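Local coordinates for protein 2-ON-2 hemoglobin (Agrobacterium tumefaciens, PDB 2XYK) that binds heme b and, as a group II truncated (2-on-2) hemoglobin, probably binds and carries oxygen at the heme iron, at residues A16-L21 with K52-L57; R24-M29 with G48-F53. All blocks are in the same frame, centred on the assembly; numbering follows the deposited sequence.

Interaction 1 (A16-L21 with K52-L57); sequences ATVRAL and KFYDYL. With HEM (protoporphyrin IX containing Fe), chain C.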
loop_
_atom_site.group_PDB
_atom_site.type_symbol
_atom_site.label_atom_id
_atom_site.label_comp_id
_atom_site.label_asym_id
_atom_site.label_seq_id
_atom_site.Cartn_x
_atom_site.Cartn_y
_atom_site.Cartn_z
ATOM N N ALA A 16 -2.615 3.109 14.397
ATOM C CA ALA A 16 -3.698 3.992 14.005
ATOM C C ALA A 16 -3.470 4.666 12.627
ATOM O O ALA A 16 -4.427 4.883 11.861
ATOM C CB ALA A 16 -3.959 5.022 15.080
ATOM N N THR A 17 -2.214 4.968 12.291
ATOM C CA THR A 17 -1.928 5.561 10.985
ATOM C C THR A 17 -1.992 4.555 9.837
ATOM O O THR A 17 -2.537 4.875 8.792
ATOM C CB THR A 17 -0.587 6.290 10.936
ATOM O OG1 THR A 17 -0.599 7.363 11.888
ATOM C CG2 THR A 17 -0.357 6.869 9.525
ATOM N N VAL A 18 -1.441 3.353 10.026
ATOM C CA VAL A 18 -1.451 2.343 8.952
ATOM C C VAL A 18 -2.895 1.880 8.720
ATOM O O VAL A 18 -3.317 1.720 7.576
ATOM C CB VAL A 18 -0.480 1.139 9.217
ATOM C CG1 VAL A 18 -0.453 0.146 8.019
ATOM C CG2 VAL A 18 0.935 1.637 9.527
ATOM N N ARG A 19 -3.655 1.729 9.804
ATOM C CA ARG A 19 -5.097 1.471 9.717
ATOM C C ARG A 19 -5.817 2.532 8.862
ATOM O O ARG A 19 -6.636 2.186 8.012
ATOM C CB ARG A 19 -5.744 1.394 11.123
ATOM C CG ARG A 19 -5.383 0.122 11.932
ATOM C CD ARG A 19 -6.524 -0.286 12.906
ATOM N NE ARG A 19 -6.020 -0.792 14.192
ATOM C CZ ARG A 19 -5.980 -2.077 14.582
ATOM N NH1 ARG A 19 -6.390 -3.064 13.788
ATOM N NH2 ARG A 19 -5.497 -2.379 15.791
ATOM N N ALA A 20 -5.528 3.821 9.101
ATOM C CA ALA A 20 -6.209 4.907 8.363
ATOM C C ALA A 20 -5.727 4.950 6.910
ATOM O O ALA A 20 -6.510 5.169 5.969
ATOM C CB ALA A 20 -5.977 6.264 9.047
ATOM N N LEU A 21 -4.421 4.743 6.735
ATOM C CA LEU A 21 -3.833 4.738 5.404
ATOM C C LEU A 21 -4.501 3.679 4.529
ATOM O O LEU A 21 -4.964 3.978 3.445
ATOM C CB LEU A 21 -2.318 4.506 5.472
ATOM C CG LEU A 21 -1.572 4.378 4.137
ATOM C CD1 LEU A 21 -1.549 5.699 3.327
ATOM C CD2 LEU A 21 -0.165 3.917 4.427
ATOM N N LYS A 52 -4.753 -7.819 4.231
ATOM C CA LYS A 52 -3.408 -8.206 3.792
ATOM C C LYS A 52 -2.472 -7.002 3.600
ATOM O O LYS A 52 -1.307 -7.048 4.009
ATOM C CB LYS A 52 -3.472 -9.061 2.529
ATOM C CG LYS A 52 -4.043 -10.447 2.751
ATOM C CD LYS A 52 -3.954 -11.284 1.507
ATOM C CE LYS A 52 -4.896 -10.761 0.469
ATOM N NZ LYS A 52 -5.178 -11.762 -0.625
ATOM N N PHE A 53 -2.977 -5.929 2.994
ATOM C CA PHE A 53 -2.160 -4.735 2.733
ATOM C C PHE A 53 -1.800 -4.043 4.037
ATOM O O PHE A 53 -0.671 -3.611 4.221
ATOM C CB PHE A 53 -2.860 -3.774 1.758
ATOM C CG PHE A 53 -1.926 -2.773 1.095
ATOM C CD1 PHE A 53 -0.594 -3.100 0.814
ATOM C CD2 PHE A 53 -2.385 -1.510 0.746
ATOM C CE1 PHE A 53 0.269 -2.179 0.190
ATOM C CE2 PHE A 53 -1.524 -0.562 0.127
ATOM C CZ PHE A 53 -0.220 -0.899 -0.163
ATOM N N TYR A 54 -2.758 -3.968 4.951
ATOM C CA TYR A 54 -2.518 -3.414 6.272
ATOM C C TYR A 54 -1.407 -4.203 6.988
ATOM O O TYR A 54 -0.488 -3.594 7.538
ATOM C CB TYR A 54 -3.848 -3.400 7.055
ATOM C CG TYR A 54 -3.726 -3.377 8.541
ATOM C CD1 TYR A 54 -3.448 -2.180 9.242
ATOM C CD2 TYR A 54 -3.914 -4.548 9.271
ATOM C CE1 TYR A 54 -3.325 -2.188 10.643
ATOM C CE2 TYR A 54 -3.806 -4.566 10.645
ATOM C CZ TYR A 54 -3.517 -3.393 11.332
ATOM O OH TYR A 54 -3.429 -3.464 12.696
ATOM N N ASP A 55 -1.477 -5.546 6.963
ATOM C CA ASP A 55 -0.429 -6.395 7.558
ATOM C C ASP A 55 0.906 -6.214 6.834
ATOM O O ASP A 55 1.954 -6.156 7.476
ATOM C CB ASP A 55 -0.786 -7.892 7.485
ATOM C CG ASP A 55 -1.853 -8.317 8.495
ATOM O OD1 ASP A 55 -2.227 -7.508 9.399
ATOM O OD2 ASP A 55 -2.352 -9.462 8.341
ATOM N N TYR A 56 0.857 -6.162 5.494
ATOM C CA TYR A 56 2.065 -5.952 4.700
ATOM C C TYR A 56 2.703 -4.611 5.069
ATOM O O TYR A 56 3.903 -4.535 5.264
ATOM C CB TYR A 56 1.812 -5.992 3.184
ATOM C CG TYR A 56 3.087 -5.687 2.399
ATOM C CD1 TYR A 56 4.000 -6.694 2.139
ATOM C CD2 TYR A 56 3.418 -4.376 2.010
ATOM C CE1 TYR A 56 5.211 -6.437 1.475
ATOM C CE2 TYR A 56 4.646 -4.096 1.329
ATOM C CZ TYR A 56 5.511 -5.155 1.066
ATOM O OH TYR A 56 6.704 -4.972 0.413
ATOM N N LEU A 57 1.903 -3.554 5.154
ATOM C CA LEU A 57 2.462 -2.226 5.426
ATOM C C LEU A 57 2.981 -2.083 6.872
ATOM O O LEU A 57 3.986 -1.423 7.119
ATOM C CB LEU A 57 1.450 -1.126 5.087
ATOM C CG LEU A 57 1.304 -0.762 3.607
ATOM C CD1 LEU A 57 0.183 0.281 3.490
ATOM C CD2 LEU A 57 2.599 -0.220 2.992
HETATM C CHA HEM C . -2.464 -7.833 -3.630
HETATM C CHB HEM C . -3.125 -4.812 -7.460
HETATM C CHC HEM C . 1.118 -2.671 -6.330
HETATM C CHD HEM C . 1.066 -4.861 -2.019
HETATM C C1A HEM C . -2.963 -7.254 -4.791
HETATM C C2A HEM C . -4.077 -7.745 -5.583
HETATM C C3A HEM C . -4.256 -6.933 -6.631
HETATM C C4A HEM C . -3.271 -5.867 -6.550
HETATM C CMA HEM C . -5.315 -7.032 -7.778
HETATM C CAA HEM C . -4.879 -9.018 -5.212
HETATM C CBA HEM C . -5.853 -8.632 -4.072
HETATM C CGA HEM C . -6.256 -9.781 -3.147
HETATM O O1A HEM C . -5.671 -10.903 -3.157
HETATM O O2A HEM C . -7.197 -9.568 -2.344
HETATM C C1B HEM C . -2.019 -3.977 -7.530
HETATM C C2B HEM C . -1.699 -2.980 -8.547
HETATM C C3B HEM C . -0.522 -2.404 -8.209
HETATM C C4B HEM C . -0.063 -3.011 -6.975
HETATM C CMB HEM C . -2.544 -2.621 -9.781
HETATM C CAB HEM C . 0.273 -1.294 -8.947
HETATM C CBB HEM C . 0.943 -1.572 -10.068
HETATM C C1C HEM C . 1.460 -3.033 -5.057
HETATM C C2C HEM C . 2.559 -2.498 -4.298
HETATM C C3C HEM C . 2.555 -3.085 -3.091
HETATM C C4C HEM C . 1.442 -4.025 -3.067
HETATM C CMC HEM C . 3.518 -1.429 -4.874
HETATM C CAC HEM C . 3.561 -2.831 -1.932
HETATM C CBC HEM C . 3.767 -1.578 -1.467
HETATM C C1D HEM C . 0.188 -5.929 -2.051
HETATM C C2D HEM C . 0.053 -6.971 -1.042
HETATM C C3D HEM C . -1.042 -7.893 -1.550
HETATM C C4D HEM C . -1.468 -7.334 -2.809
HETATM C CMD HEM C . 0.854 -7.099 0.276
HETATM C CAD HEM C . -1.585 -9.173 -0.866
HETATM C CBD HEM C . -0.692 -10.288 -1.423
HETATM C CGD HEM C . -1.191 -11.657 -1.016
HETATM O O1D HEM C . -2.134 -12.195 -1.657
HETATM O O2D HEM C . -0.634 -12.189 -0.036
HETATM N NA HEM C . -2.496 -6.107 -5.405
HETATM N NB HEM C . -1.004 -3.947 -6.585
HETATM N NC HEM C . 0.803 -3.964 -4.292
HETATM N ND HEM C . -0.727 -6.181 -3.057
HETATM FE FE HEM C . -0.825 -5.071 -4.825
HETATM O O HOH W 1 -1.916 -3.825 -3.826
#
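Two helices that globin nomenclature calls B and E, here 14-31 and 47-60, meet through Val18, Arg19 and Leu21 on one side and Tyr54 and Leu57 on the other. The segment axes come within 9.5 Å at 141°, closer to antiparallel than to perpendicular, and Val18 lies nearest Tyr54 at the CA level. Val18 sends a single methyl across: with CG1 anti to the backbone N (chi1 -176°), that branch lies 3.7 Å from Leu57 CB and also reaches Tyr54 CD1 and the carbonyl oxygen Tyr54 O, which accepts a hydrogen bond from Thr58 one turn on. Leu21 and Leu57 meet methyl to methyl, CD2 to CD1 at 3.8 Å, their side chains roughly perpendicular. This B/E pair forms one half of the two-over-two helical sandwich of truncated hemoglobins; helix 87-104 belongs to the other half, and its Met101 and Thr104 pack on Leu21.

Toward the surface the chemistry turns polar. Arg19 slants across the Tyr54 ring, with CG 3.4 Å from Tyr54 CE1, and its guanidinium plane lies only 19° from the ring plane. Tyr54 OH sits over one guanidinium face, offset toward the rim; at 3.2 Å from Arg19 NH1 and with a poor angle, Tyr54 OH makes a close contact and not a hydrogen bond. Asp15 supplies the polar link, taking Arg19 NH2 in a salt bridge through OD2 and the Tyr54 hydroxyl through OD1.

The same segment, 52-57, also lines the heme pocket. Lys52, its chain bent at chi3, reaches both propionates, with NZ bonded at 2.7 Å to heme O1A and at 3.2 Å to O1D. Phe53 lies between helix 14-31 and the heme, its CE1 3.6 Å from the meso carbon CHD, and Tyr56 packs against heme methyl CMD.

Interaction 2 (R24-M29 with G48-F53); sequences RFYELM and GSEAKF. With HEM (protoporphyrin IX containing Fe), chain C.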
loop_
_atom_site.group_PDB
_atom_site.type_symbol
_atom_site.label_atom_id
_atom_site.label_comp_id
_atom_site.label_asym_id
_atom_site.label_seq_id
_atom_site.Cartn_x
_atom_site.Cartn_y
_atom_site.Cartn_z
ATOM N N ARG A 24 -8.307 4.277 3.868
ATOM C CA ARG A 24 -8.542 5.354 2.916
ATOM C C ARG A 24 -8.154 4.950 1.483
ATOM O O ARG A 24 -8.784 5.399 0.533
ATOM C CB ARG A 24 -7.778 6.629 3.334
ATOM C CG ARG A 24 -8.061 7.868 2.449
ATOM C CD ARG A 24 -9.586 8.221 2.467
ATOM N NE ARG A 24 -9.899 9.436 1.700
ATOM C CZ ARG A 24 -11.076 9.710 1.133
ATOM N NH1 ARG A 24 -12.079 8.844 1.199
ATOM N NH2 ARG A 24 -11.239 10.856 0.476
ATOM N N PHE A 25 -7.094 4.144 1.339
ATOM C CA PHE A 25 -6.645 3.632 0.025
ATOM C C PHE A 25 -7.723 2.835 -0.721
ATOM O O PHE A 25 -8.000 3.113 -1.879
ATOM C CB PHE A 25 -5.397 2.759 0.207
ATOM C CG PHE A 25 -4.904 2.106 -1.063
ATOM C CD1 PHE A 25 -4.393 2.875 -2.110
ATOM C CD2 PHE A 25 -4.906 0.711 -1.190
ATOM C CE1 PHE A 25 -3.916 2.266 -3.294
ATOM C CE2 PHE A 25 -4.438 0.100 -2.369
ATOM C CZ PHE A 25 -3.940 0.887 -3.415
ATOM N N TYR A 26 -8.313 1.838 -0.054
ATOM C CA TYR A 26 -9.351 0.992 -0.664
ATOM C C TYR A 26 -10.661 1.773 -0.852
ATOM O O TYR A 26 -11.365 1.556 -1.826
ATOM C CB TYR A 26 -9.542 -0.331 0.111
ATOM C CG TYR A 26 -8.347 -1.241 -0.100
ATOM C CD1 TYR A 26 -8.161 -1.888 -1.299
ATOM C CD2 TYR A 26 -7.360 -1.370 0.874
ATOM C CE1 TYR A 26 -7.042 -2.668 -1.529
ATOM C CE2 TYR A 26 -6.253 -2.167 0.668
ATOM C CZ TYR A 26 -6.093 -2.801 -0.537
ATOM O OH TYR A 26 -4.991 -3.580 -0.752
ATOM N N GLU A 27 -10.952 2.701 0.062
ATOM C CA GLU A 27 -12.092 3.627 -0.096
ATOM C C GLU A 27 -11.977 4.466 -1.372
ATOM O O GLU A 27 -12.900 4.486 -2.203
ATOM C CB GLU A 27 -12.168 4.545 1.121
ATOM C CG GLU A 27 -13.423 5.382 1.230
ATOM C CD GLU A 27 -13.341 6.386 2.403
ATOM O OE1 GLU A 27 -12.234 6.579 2.963
ATOM O OE2 GLU A 27 -14.392 6.984 2.760
ATOM N N LEU A 28 -10.844 5.155 -1.538
ATOM C CA LEU A 28 -10.606 5.897 -2.787
ATOM C C LEU A 28 -10.680 4.968 -4.014
ATOM O O LEU A 28 -11.207 5.346 -5.047
ATOM C CB LEU A 28 -9.272 6.661 -2.744
ATOM C CG LEU A 28 -9.199 7.852 -1.763
ATOM C CD1 LEU A 28 -7.776 8.365 -1.660
ATOM C CD2 LEU A 28 -10.186 9.004 -2.128
ATOM N N MET A 29 -10.174 3.742 -3.881
ATOM C CA MET A 29 -10.149 2.798 -5.001
ATOM C C MET A 29 -11.570 2.383 -5.384
ATOM O O MET A 29 -11.871 2.187 -6.549
ATOM C CB MET A 29 -9.297 1.569 -4.666
ATOM C CG MET A 29 -8.996 0.718 -5.897
ATOM S SD MET A 29 -8.472 -0.947 -5.517
ATOM C CE MET A 29 -6.956 -0.604 -4.626
ATOM N N GLY A 48 -10.671 -8.641 2.469
ATOM C CA GLY A 48 -9.475 -9.479 2.572
ATOM C C GLY A 48 -8.249 -8.786 1.992
ATOM O O GLY A 48 -7.138 -8.999 2.493
ATOM N N SER A 49 -8.435 -7.961 0.948
ATOM C CA SER A 49 -7.312 -7.197 0.347
ATOM C C SER A 49 -6.782 -6.186 1.355
ATOM O O SER A 49 -5.577 -6.010 1.494
ATOM C CB SER A 49 -7.757 -6.403 -0.889
ATOM O OG SER A 49 -8.192 -7.272 -1.906
ATOM N N GLU A 50 -7.709 -5.503 2.025
ATOM C CA GLU A 50 -7.364 -4.516 3.037
ATOM C C GLU A 50 -6.611 -5.140 4.196
ATOM O O GLU A 50 -5.598 -4.602 4.611
ATOM C CB GLU A 50 -8.619 -3.805 3.543
ATOM C CG GLU A 50 -8.345 -2.706 4.584
ATOM C CD GLU A 50 -9.580 -1.853 4.817
ATOM O OE1 GLU A 50 -10.427 -1.766 3.890
ATOM O OE2 GLU A 50 -9.698 -1.263 5.909
ATOM N N ALA A 51 -7.113 -6.268 4.721
ATOM C CA ALA A 51 -6.425 -6.979 5.811
ATOM C C ALA A 51 -4.968 -7.277 5.438
ATOM O O ALA A 51 -4.059 -7.023 6.220
ATOM C CB ALA A 51 -7.176 -8.289 6.165
ATOM N N LYS A 52 -4.753 -7.819 4.231
ATOM C CA LYS A 52 -3.408 -8.206 3.792
ATOM C C LYS A 52 -2.472 -7.002 3.600
ATOM O O LYS A 52 -1.307 -7.048 4.009
ATOM C CB LYS A 52 -3.472 -9.061 2.529
ATOM C CG LYS A 52 -4.043 -10.447 2.751
ATOM C CD LYS A 52 -3.954 -11.284 1.507
ATOM C CE LYS A 52 -4.896 -10.761 0.469
ATOM N NZ LYS A 52 -5.178 -11.762 -0.625
ATOM N N PHE A 53 -2.977 -5.929 2.994
ATOM C CA PHE A 53 -2.160 -4.735 2.733
ATOM C C PHE A 53 -1.800 -4.043 4.037
ATOM O O PHE A 53 -0.671 -3.611 4.221
ATOM C CB PHE A 53 -2.860 -3.774 1.758
ATOM C CG PHE A 53 -1.926 -2.773 1.095
ATOM C CD1 PHE A 53 -0.594 -3.100 0.814
ATOM C CD2 PHE A 53 -2.385 -1.510 0.746
ATOM C CE1 PHE A 53 0.269 -2.179 0.190
ATOM C CE2 PHE A 53 -1.524 -0.562 0.127
ATOM C CZ PHE A 53 -0.220 -0.899 -0.163
HETATM C CHA HEM C . -2.464 -7.833 -3.630
HETATM C CHB HEM C . -3.125 -4.812 -7.460
HETATM C CHC HEM C . 1.118 -2.671 -6.330
HETATM C CHD HEM C . 1.066 -4.861 -2.019
HETATM C C1A HEM C . -2.963 -7.254 -4.791
HETATM C C2A HEM C . -4.077 -7.745 -5.583
HETATM C C3A HEM C . -4.256 -6.933 -6.631
HETATM C C4A HEM C . -3.271 -5.867 -6.550
HETATM C CMA HEM C . -5.315 -7.032 -7.778
HETATM C CAA HEM C . -4.879 -9.018 -5.212
HETATM C CBA HEM C . -5.853 -8.632 -4.072
HETATM C CGA HEM C . -6.256 -9.781 -3.147
HETATM O O1A HEM C . -5.671 -10.903 -3.157
HETATM O O2A HEM C . -7.197 -9.568 -2.344
HETATM C C1B HEM C . -2.019 -3.977 -7.530
HETATM C C2B HEM C . -1.699 -2.980 -8.547
HETATM C C3B HEM C . -0.522 -2.404 -8.209
HETATM C C4B HEM C . -0.063 -3.011 -6.975
HETATM C CMB HEM C . -2.544 -2.621 -9.781
HETATM C CAB HEM C . 0.273 -1.294 -8.947
HETATM C CBB HEM C . 0.943 -1.572 -10.068
HETATM C C1C HEM C . 1.460 -3.033 -5.057
HETATM C C2C HEM C . 2.559 -2.498 -4.298
HETATM C C3C HEM C . 2.555 -3.085 -3.091
HETATM C C4C HEM C . 1.442 -4.025 -3.067
HETATM C CMC HEM C . 3.518 -1.429 -4.874
HETATM C CAC HEM C . 3.561 -2.831 -1.932
HETATM C CBC HEM C . 3.767 -1.578 -1.467
HETATM C C1D HEM C . 0.188 -5.929 -2.051
HETATM C C2D HEM C . 0.053 -6.971 -1.042
HETATM C C3D HEM C . -1.042 -7.893 -1.550
HETATM C C4D HEM C . -1.468 -7.334 -2.809
HETATM C CMD HEM C . 0.854 -7.099 0.276
HETATM C CAD HEM C . -1.585 -9.173 -0.866
HETATM C CBD HEM C . -0.692 -10.288 -1.423
HETATM C CGD HEM C . -1.191 -11.657 -1.016
HETATM O O1D HEM C . -2.134 -12.195 -1.657
HETATM O O2D HEM C . -0.634 -12.189 -0.036
HETATM N NA HEM C . -2.496 -6.107 -5.405
HETATM N NB HEM C . -1.004 -3.947 -6.585
HETATM N NC HEM C . 0.803 -3.964 -4.292
HETATM N ND HEM C . -0.727 -6.181 -3.057
HETATM FE FE HEM C . -0.825 -5.071 -4.825
HETATM O O HOH W 1 -1.916 -3.825 -3.826
#
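Tyr26 of the B helix lies against the backbone of the E helix at Ser49 and Glu50, with its hydroxyl end beside Phe53, within the B/E half of the 2-on-2 globin fold. The segment axes approach to 10.5 Å at 145°, and Tyr26 and Glu50 have the nearest CA atoms.

The Tyr26 ring is held between Phe25 CD2, which lies over the centre of one face, and the helix backbone at Glu50 N, displaced toward the rim of the opposite face; Glu50 CA is 3.5 Å from Tyr26 CE2. Phe53 CB lies near the plane of the Tyr26 ring, at its edge, 3.3 Å from Tyr26 OH. The Phe25 and Phe53 rings meet obliquely, centroids 5.5 Å apart and planes at 54°, with Phe25 CD2 3.8 Å from Phe53 CE2. Trp93 approaches Phe25 edge-to-face, and Phe97 packs on Phe53, tying the pair to helix 87-104.

Among the polar groups, the Glu50 carboxylate lies almost parallel to the Tyr26 ring plane, the two side chains running past each other in opposite directions; Glu50 OE2 forms a salt bridge with Arg23 NE.

On the heme side, Ser49 makes a hydrogen bond to a propionate. With OG anti to the carbonyl carbon (chi1 -63°), its hydroxyl is turned to the cofactor, and the bond from Ser49 OG to heme O2A is short, 2.5 Å.

In the fold
Both interactions join the same two helices, 14-31 and 47-60, at points whose centres are 8 Å apart, and both are mostly buried. The near-antiparallel course sets their order: 16-21 faces the later part of the partner helix and 24-29 the earlier, with Lys52 and Phe53 common to both. The axes lie somewhat farther apart in interaction 2, where rings fill the interface; interaction 1 joins aliphatic branches inside with a tyrosine ring and an exposed arginine toward the surface. The well-defined polar links run to Asp15 in interaction 1, to Arg23 in interaction 2, and to the heme propionates, which Ser49 and Lys52 approach from helix 47-60.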